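Local coordinates for protein (hdlp (histone deacetylase-like protein)) (Aquifex aeolicus, PDB 1C3P) that is a zinc-binding histone deacetylase homologue with an arginase-like alpha/beta fold that probably removes acetyl groups from acetylated substrates, at residues Y251-G256 against K277-V282. Numbering follows the deposited sequence.
Sequences YLLQLG and KAFNIV
Helix 272-286 packs here through F279 and V282 on Y251, L253 and L255, a buried, wholly apolar contact inside a beta-alpha-beta unit of the parallel alpha/beta fold of histone deacetylases. A long loop joins strand 250-254 to this helix, which returns to strand 290-292, its parallel neighbour in the sheet; the short axes accordingly run antiparallel, at 173° and 10.7 Å apart. Every second residue of 251-255 faces the helix, and F279 and V282, three positions apart, meet them.

L253 is the middle of the interface because it touches both. Its CG lies anti to the backbone N (chi1 168°), extending the chain toward the helix, and chi2 (66°) sets CD2 at the edge of the F279 ring, 3.5 Å from F279 CD1 and near the ring plane. The same methyl lies 4.1 Å from V282 CG1, so this one methyl touches both helix residues. F279 starts off along the flank of the helix, but its flat ring reaches the strand side chains; it also meets Y291 edge-to-face and packs on I309 and L313 of helix 299-314. L255 crosses the phenylalanine at about a right angle, with L255 CD1 3.8 Å from F279 CD1. Its side chain is also about 8 Å from that of D168, a zinc ligand of this protein, though no zinc is bound in this model, so this end of the core lies close to the metal site.

Tyrosine suits the other end because its ring is largely apolar while its hydroxyl can be satisfied inside the core: Y251 OH hydrogen-bonds to the carbonyl oxygen of G287, just beyond the helix. Compact V282 points toward the strand, and its CG1 methyl approaches the tyrosine ring obliquely, 3.7 Å from Y251 CE1 and 3.8 Å from Y251 OH.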
ATOM      1  N   TYR A 251       5.052 -11.838  -8.474  1.00 18.75           N
ATOM      2  CA  TYR A 251       4.035 -10.824  -8.209  1.00 22.44           C
ATOM      3  C   TYR A 251       4.341 -10.024  -6.940  1.00 20.28           C
ATOM      4  O   TYR A 251       5.053 -10.494  -6.046  1.00 19.91           O
ATOM      5  CB  TYR A 251       2.641 -11.481  -8.086  1.00 16.57           C
ATOM      6  CG  TYR A 251       2.314 -12.074  -6.722  1.00 22.36           C
ATOM      7  CD1 TYR A 251       1.763 -11.282  -5.711  1.00 18.12           C
ATOM      8  CD2 TYR A 251       2.562 -13.421  -6.438  1.00 20.04           C
ATOM      9  CE1 TYR A 251       1.476 -11.805  -4.469  1.00 20.40           C
ATOM     10  CE2 TYR A 251       2.271 -13.968  -5.172  1.00 16.60           C
ATOM     11  CZ  TYR A 251       1.735 -13.151  -4.200  1.00 14.68           C
ATOM     12  OH  TYR A 251       1.466 -13.631  -2.936  1.00 21.79           O
ATOM     13  N   LEU A 252       3.820  -8.795  -6.890  1.00 17.90           N
ATOM     14  CA  LEU A 252       3.951  -7.928  -5.721  1.00 18.58           C
ATOM     15  C   LEU A 252       2.525  -7.604  -5.304  1.00 15.49           C
ATOM     16  O   LEU A 252       1.633  -7.470  -6.151  1.00 18.82           O
ATOM     17  CB  LEU A 252       4.694  -6.616  -6.039  1.00 17.55           C
ATOM     18  CG  LEU A 252       6.112  -6.770  -6.578  1.00 23.36           C
ATOM     19  CD1 LEU A 252       6.048  -6.968  -8.079  1.00 27.78           C
ATOM     20  CD2 LEU A 252       6.912  -5.515  -6.271  1.00 27.29           C
ATOM     21  N   LEU A 253       2.324  -7.490  -4.003  1.00 16.80           N
ATOM     22  CA  LEU A 253       1.010  -7.232  -3.411  1.00 17.50           C
ATOM     23  C   LEU A 253       1.118  -6.053  -2.460  1.00 20.22           C
ATOM     24  O   LEU A 253       1.994  -6.043  -1.596  1.00 18.14           O
ATOM     25  CB  LEU A 253       0.572  -8.484  -2.630  1.00 15.49           C
ATOM     26  CG  LEU A 253      -0.614  -8.439  -1.674  1.00 17.75           C
ATOM     27  CD1 LEU A 253      -1.881  -8.182  -2.481  1.00 20.85           C
ATOM     28  CD2 LEU A 253      -0.728  -9.787  -0.925  1.00 19.05           C
ATOM     29  N   GLN A 254       0.235  -5.068  -2.606  1.00 16.50           N
ATOM     30  CA  GLN A 254       0.276  -3.902  -1.728  1.00 16.48           C
ATOM     31  C   GLN A 254      -0.914  -4.042  -0.792  1.00 16.12           C
ATOM     32  O   GLN A 254      -2.048  -4.367  -1.195  1.00 13.97           O
ATOM     33  CB  GLN A 254       0.274  -2.586  -2.549  1.00 25.58           C
ATOM     34  CG  GLN A 254      -1.051  -1.902  -2.758  1.00 36.40           C
ATOM     35  CD  GLN A 254      -1.280  -0.736  -1.801  1.00 33.18           C
ATOM     36  OE1 GLN A 254      -0.661   0.341  -1.919  1.00 21.05           O
ATOM     37  NE2 GLN A 254      -2.174  -0.942  -0.845  1.00 22.85           N
ATOM     38  N   LEU A 255      -0.635  -3.800   0.481  1.00 14.42           N
ATOM     39  CA  LEU A 255      -1.599  -4.005   1.541  1.00 17.99           C
ATOM     40  C   LEU A 255      -1.952  -2.812   2.398  1.00 19.32           C
ATOM     41  O   LEU A 255      -1.811  -2.880   3.624  1.00 21.23           O
ATOM     42  CB  LEU A 255      -1.040  -5.126   2.430  1.00 20.68           C
ATOM     43  CG  LEU A 255      -0.747  -6.389   1.622  1.00 22.90           C
ATOM     44  CD1 LEU A 255       0.241  -7.282   2.342  1.00 29.36           C
ATOM     45  CD2 LEU A 255      -2.064  -7.102   1.351  1.00 14.80           C
ATOM     46  N   GLY A 256      -2.416  -1.725   1.784  1.00 17.21           N
ATOM     47  CA  GLY A 256      -2.802  -0.570   2.581  1.00 15.64           C
ATOM     48  C   GLY A 256      -3.940  -0.959   3.516  1.00 17.31           C
ATOM     49  O   GLY A 256      -4.760  -1.814   3.174  1.00 15.62           O
ATOM     50  N   LYS A 277      -7.688 -12.427   5.606  1.00 19.67           N
ATOM     51  CA  LYS A 277      -8.090 -13.479   4.681  1.00 21.33           C
ATOM     52  C   LYS A 277      -7.799 -13.127   3.235  1.00 22.12           C
ATOM     53  O   LYS A 277      -7.465 -13.999   2.431  1.00 22.19           O
ATOM     54  CB  LYS A 277      -9.575 -13.815   4.812  1.00 23.84           C
ATOM     55  CG  LYS A 277      -9.890 -14.684   5.985  1.00 40.87           C
ATOM     56  CD  LYS A 277     -11.195 -15.424   5.744  1.00 54.73           C
ATOM     57  CE  LYS A 277     -11.093 -16.306   4.508  1.00 58.85           C
ATOM     58  NZ  LYS A 277     -12.345 -17.071   4.273  1.00 55.34           N
ATOM     59  N   ALA A 278      -7.925 -11.846   2.901  1.00 20.23           N
ATOM     60  CA  ALA A 278      -7.664 -11.395   1.531  1.00 17.06           C
ATOM     61  C   ALA A 278      -6.208 -11.706   1.179  1.00 16.94           C
ATOM     62  O   ALA A 278      -5.884 -12.221   0.099  1.00 14.93           O
ATOM     63  CB  ALA A 278      -7.922  -9.872   1.423  1.00 19.27           C
ATOM     64  N   PHE A 279      -5.326 -11.384   2.111  1.00 18.88           N
ATOM     65  CA  PHE A 279      -3.897 -11.634   1.951  1.00 21.01           C
ATOM     66  C   PHE A 279      -3.639 -13.124   1.684  1.00 25.48           C
ATOM     67  O   PHE A 279      -2.878 -13.494   0.780  1.00 16.30           O
ATOM     68  CB  PHE A 279      -3.180 -11.197   3.234  1.00 16.79           C
ATOM     69  CG  PHE A 279      -1.726 -11.568   3.279  1.00 20.23           C
ATOM     70  CD1 PHE A 279      -0.807 -10.960   2.422  1.00 21.61           C
ATOM     71  CD2 PHE A 279      -1.269 -12.501   4.203  1.00 23.24           C
ATOM     72  CE1 PHE A 279       0.558 -11.281   2.499  1.00 30.98           C
ATOM     73  CE2 PHE A 279       0.087 -12.825   4.287  1.00 24.82           C
ATOM     74  CZ  PHE A 279       1.003 -12.214   3.436  1.00 30.27           C
ATOM     75  N   ASN A 280      -4.276 -13.977   2.477  1.00 22.30           N
ATOM     76  CA  ASN A 280      -4.094 -15.410   2.319  1.00 24.49           C
ATOM     77  C   ASN A 280      -4.726 -15.979   1.062  1.00 23.01           C
ATOM     78  O   ASN A 280      -4.235 -16.962   0.506  1.00 21.91           O
ATOM     79  CB  ASN A 280      -4.589 -16.145   3.569  1.00 27.17           C
ATOM     80  CG  ASN A 280      -3.713 -15.859   4.779  1.00 20.88           C
ATOM     81  OD1 ASN A 280      -2.493 -15.746   4.653  1.00 22.95           O
ATOM     82  ND2 ASN A 280      -4.322 -15.774   5.952  1.00 27.85           N
ATOM     83  N   ILE A 281      -5.806 -15.356   0.608  1.00 18.74           N
ATOM     84  CA  ILE A 281      -6.451 -15.785  -0.625  1.00 18.37           C
ATOM     85  C   ILE A 281      -5.507 -15.534  -1.807  1.00 18.54           C
ATOM     86  O   ILE A 281      -5.444 -16.334  -2.743  1.00 19.69           O
ATOM     87  CB  ILE A 281      -7.755 -15.005  -0.875  1.00 19.31           C
ATOM     88  CG1 ILE A 281      -8.830 -15.447   0.116  1.00 23.51           C
ATOM     89  CG2 ILE A 281      -8.221 -15.220  -2.299  1.00 28.87           C
ATOM     90  CD1 ILE A 281     -10.140 -14.677  -0.035  1.00 26.47           C
ATOM     91  N   VAL A 282      -4.788 -14.416  -1.779  1.00 17.72           N
ATOM     92  CA  VAL A 282      -3.865 -14.103  -2.869  1.00 14.89           C
ATOM     93  C   VAL A 282      -2.752 -15.148  -2.889  1.00 21.79           C
ATOM     94  O   VAL A 282      -2.380 -15.669  -3.945  1.00 25.80           O
ATOM     95  CB  VAL A 282      -3.244 -12.693  -2.718  1.00 18.50           C
ATOM     96  CG1 VAL A 282      -2.091 -12.535  -3.696  1.00 20.73           C
ATOM     97  CG2 VAL A 282      -4.303 -11.625  -3.015  1.00 17.49           C
TER